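Local coordinates for glutathione S-transferase (Gordonia bronchialis, PDB 4PTS), which probably acts as a glutathione transferase, joining glutathione to other molecules, at residues Phe22-Lys27 and Gly185-Gly190. Residues are numbered along the deposited sequence; the frame is centred on the assembly and turned at random.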
ATOM      1  N   PHE B  22     -17.217  -9.591  -4.148  1.00 27.28           N
ATOM      2  CA  PHE B  22     -18.038  -8.564  -3.558  1.00 27.14           C
ATOM      3  C   PHE B  22     -19.102  -8.121  -4.549  1.00 29.01           C
ATOM      4  O   PHE B  22     -18.788  -7.611  -5.640  1.00 28.85           O
ATOM      5  CB  PHE B  22     -17.213  -7.356  -3.166  1.00 26.18           C
ATOM      6  CG  PHE B  22     -18.048  -6.185  -2.787  1.00 25.33           C
ATOM      7  CD1 PHE B  22     -18.998  -6.301  -1.772  1.00 25.47           C
ATOM      8  CD2 PHE B  22     -17.917  -4.979  -3.446  1.00 24.58           C
ATOM      9  CE1 PHE B  22     -19.798  -5.231  -1.420  1.00 25.06           C
ATOM     10  CE2 PHE B  22     -18.713  -3.902  -3.092  1.00 24.66           C
ATOM     11  CZ  PHE B  22     -19.655  -4.028  -2.079  1.00 24.65           C
ATOM     12  N   VAL B  23     -20.358  -8.304  -4.160  1.00 29.45           N
ATOM     13  CA  VAL B  23     -21.475  -7.878  -4.980  1.00 30.41           C
ATOM     14  C   VAL B  23     -22.316  -6.897  -4.164  1.00 32.54           C
ATOM     15  O   VAL B  23     -22.809  -7.221  -3.081  1.00 33.63           O
ATOM     16  CB  VAL B  23     -22.301  -9.097  -5.435  1.00 29.92           C
ATOM     17  CG1 VAL B  23     -23.250  -8.714  -6.545  1.00 29.76           C
ATOM     18  CG2 VAL B  23     -21.382 -10.206  -5.927  1.00 29.64           C
ATOM     19  N   ARG B  24     -22.459  -5.687  -4.676  1.00 34.63           N
ATOM     20  CA  ARG B  24     -23.118  -4.625  -3.930  1.00 38.03           C
ATOM     21  C   ARG B  24     -24.654  -4.700  -3.979  1.00 42.91           C
ATOM     22  O   ARG B  24     -25.231  -4.982  -5.029  1.00 39.59           O
ATOM     23  CB  ARG B  24     -22.653  -3.295  -4.495  1.00 37.05           C
ATOM     24  CG  ARG B  24     -23.059  -2.089  -3.678  1.00 36.91           C
ATOM     25  CD  ARG B  24     -22.621  -0.814  -4.373  1.00 35.97           C
ATOM     26  NE  ARG B  24     -21.161  -0.647  -4.414  1.00 34.26           N
ATOM     27  CZ  ARG B  24     -20.423  -0.153  -3.421  1.00 31.94           C
ATOM     28  NH1 ARG B  24     -20.965   0.182  -2.272  1.00 30.15           N
ATOM     29  NH2 ARG B  24     -19.119  -0.014  -3.578  1.00 32.63           N
ATOM     30  N   ASP B  25     -25.298  -4.422  -2.838  1.00 51.05           N
ATOM     31  CA  ASP B  25     -26.771  -4.396  -2.718  1.00 57.61           C
ATOM     32  C   ASP B  25     -27.334  -2.993  -3.037  1.00 62.47           C
ATOM     33  O   ASP B  25     -27.349  -2.113  -2.177  1.00 62.51           O
ATOM     34  CB  ASP B  25     -27.210  -4.854  -1.315  1.00 53.62           C
ATOM     35  N   THR B  26     -27.810  -2.822  -4.275  1.00 69.84           N
ATOM     36  CA  THR B  26     -28.282  -1.529  -4.828  1.00 73.56           C
ATOM     37  C   THR B  26     -29.764  -1.133  -4.510  1.00 71.57           C
ATOM     38  O   THR B  26     -30.443  -0.521  -5.355  1.00 67.88           O
ATOM     39  CB  THR B  26     -28.067  -1.488  -6.381  1.00 76.39           C
ATOM     40  OG1 THR B  26     -28.226  -0.148  -6.862  1.00 73.81           O
ATOM     41  CG2 THR B  26     -29.059  -2.423  -7.158  1.00 75.24           C
ATOM     42  N   LYS B  27     -30.261  -1.452  -3.312  1.00 65.07           N
ATOM     43  CA  LYS B  27     -31.640  -1.078  -2.956  1.00 60.38           C
ATOM     44  C   LYS B  27     -31.703   0.393  -2.497  1.00 54.39           C
ATOM     45  O   LYS B  27     -31.537   0.673  -1.305  1.00 53.24           O
ATOM     46  CB  LYS B  27     -32.198  -2.017  -1.866  1.00 57.77           C
ATOM     47  N   GLY B 185     -14.625  -1.011  -8.972  1.00 20.17           N
ATOM     48  CA  GLY B 185     -13.492  -1.906  -9.132  1.00 19.98           C
ATOM     49  C   GLY B 185     -12.660  -2.011  -7.880  1.00 19.15           C
ATOM     50  O   GLY B 185     -12.286  -3.104  -7.464  1.00 19.21           O
ATOM     51  N   VAL B 186     -12.395  -0.878  -7.253  1.00 18.42           N
ATOM     52  CA  VAL B 186     -11.578  -0.899  -6.069  1.00 18.22           C
ATOM     53  C   VAL B 186     -12.251  -1.656  -4.948  1.00 18.13           C
ATOM     54  O   VAL B 186     -11.585  -2.396  -4.230  1.00 18.05           O
ATOM     55  CB  VAL B 186     -11.153   0.498  -5.612  1.00 18.10           C
ATOM     56  CG1 VAL B 186     -10.345   1.175  -6.712  1.00 18.01           C
ATOM     57  CG2 VAL B 186     -12.345   1.332  -5.191  1.00 18.33           C
ATOM     58  N   TYR B 187     -13.558  -1.472  -4.789  1.00 18.13           N
ATOM     59  CA  TYR B 187     -14.303  -2.206  -3.767  1.00 18.64           C
ATOM     60  C   TYR B 187     -14.297  -3.717  -4.025  1.00 18.88           C
ATOM     61  O   TYR B 187     -14.152  -4.531  -3.113  1.00 18.78           O
ATOM     62  CB  TYR B 187     -15.712  -1.667  -3.679  1.00 18.82           C
ATOM     63  CG  TYR B 187     -15.755  -0.390  -2.881  1.00 19.78           C
ATOM     64  CD1 TYR B 187     -15.573   0.859  -3.479  1.00 20.36           C
ATOM     65  CD2 TYR B 187     -15.945  -0.428  -1.521  1.00 20.64           C
ATOM     66  CE1 TYR B 187     -15.601   2.047  -2.735  1.00 20.76           C
ATOM     67  CE2 TYR B 187     -15.988   0.741  -0.760  1.00 21.81           C
ATOM     68  CZ  TYR B 187     -15.822   1.986  -1.364  1.00 21.61           C
ATOM     69  OH  TYR B 187     -15.879   3.110  -0.557  1.00 21.12           O
ATOM     70  N   ARG B 188     -14.380  -4.070  -5.295  1.00 18.92           N
ATOM     71  CA  ARG B 188     -14.430  -5.441  -5.715  1.00 18.65           C
ATOM     72  C   ARG B 188     -13.119  -6.171  -5.445  1.00 18.05           C
ATOM     73  O   ARG B 188     -13.137  -7.360  -5.174  1.00 18.51           O
ATOM     74  CB  ARG B 188     -14.812  -5.482  -7.195  1.00 19.51           C
ATOM     75  CG  ARG B 188     -15.883  -6.499  -7.489  1.00 21.25           C
ATOM     76  CD  ARG B 188     -16.476  -6.365  -8.891  1.00 22.00           C
ATOM     77  NE  ARG B 188     -16.524  -7.691  -9.521  1.00 23.44           N
ATOM     78  CZ  ARG B 188     -17.284  -8.715  -9.111  1.00 23.94           C
ATOM     79  NH1 ARG B 188     -18.090  -8.619  -8.033  1.00 23.68           N
ATOM     80  NH2 ARG B 188     -17.217  -9.858  -9.781  1.00 23.58           N
ATOM     81  N   CYS B 189     -11.998  -5.448  -5.466  1.00 18.21           N
ATOM     82  CA  CYS B 189     -10.689  -5.934  -4.973  1.00 18.08           C
ATOM     83  C   CYS B 189     -10.630  -6.066  -3.458  1.00 18.47           C
ATOM     84  O   CYS B 189     -10.378  -7.126  -2.932  1.00 19.53           O
ATOM     85  CB  CYS B 189      -9.583  -4.938  -5.291  1.00 18.05           C
ATOM     86  SG  CYS B 189      -9.099  -4.761  -7.010  1.00 18.48           S
ATOM     87  N   GLY B 190     -10.818  -4.959  -2.750  1.00 18.96           N
ATOM     88  CA  GLY B 190     -10.684  -4.933  -1.305  1.00 19.16           C
ATOM     89  C   GLY B 190     -11.649  -5.857  -0.608  1.00 19.96           C
ATOM     90  O   GLY B 190     -11.303  -6.498   0.376  1.00 20.28           O
TER
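Phe22 lies against Tyr187 and Arg188 where an extended loop that precedes the first strand, 48-53, meets the short helix 185-190 of the all-helical C-terminal domain of this glutathione transferase fold. The contact is a worked example of how an N-terminal segment without regular structure can pack on a helix through a few side chains. With CG anti to the backbone N (chi1 169°), the Phe22 ring runs beside the Tyr187 side chain, both pointing the same way, and its CE2 sits 3.8 Å from Tyr187 CB; Phe191 adds an edge-to-face ring contact. The carbonyl of Phe22 takes part as well: Arg188 NH1 approaches Phe22 O to 2.7 Å, the oxygen lying in the guanidinium plane, but the N-H...O angle of 124° makes the bond weak. Replacing Arg188 with an alanine would probably leave Phe22 O without this donor and end the long, weak ion pair between Arg188 NH2 and Glu21. Val23 turns away and barely brushes the same guanidinium with CG2. Arg24 then reaches back to the helix, its chain bent at chi3, and meets Tyr187 in a cation-pi contact, Arg24 CZ standing 4.9 Å from the ring centroid and NH2 lying over one face. Tyr187 is the predicted proton donor/acceptor of the active site, and its OH is hydrogen-bonded to that of Tyr288. The Arg24 guanidinium stands steeply to the ring, the planes 75° apart, with Arg24 NH2 presented edge-first 3.5 Å from Tyr187 CG.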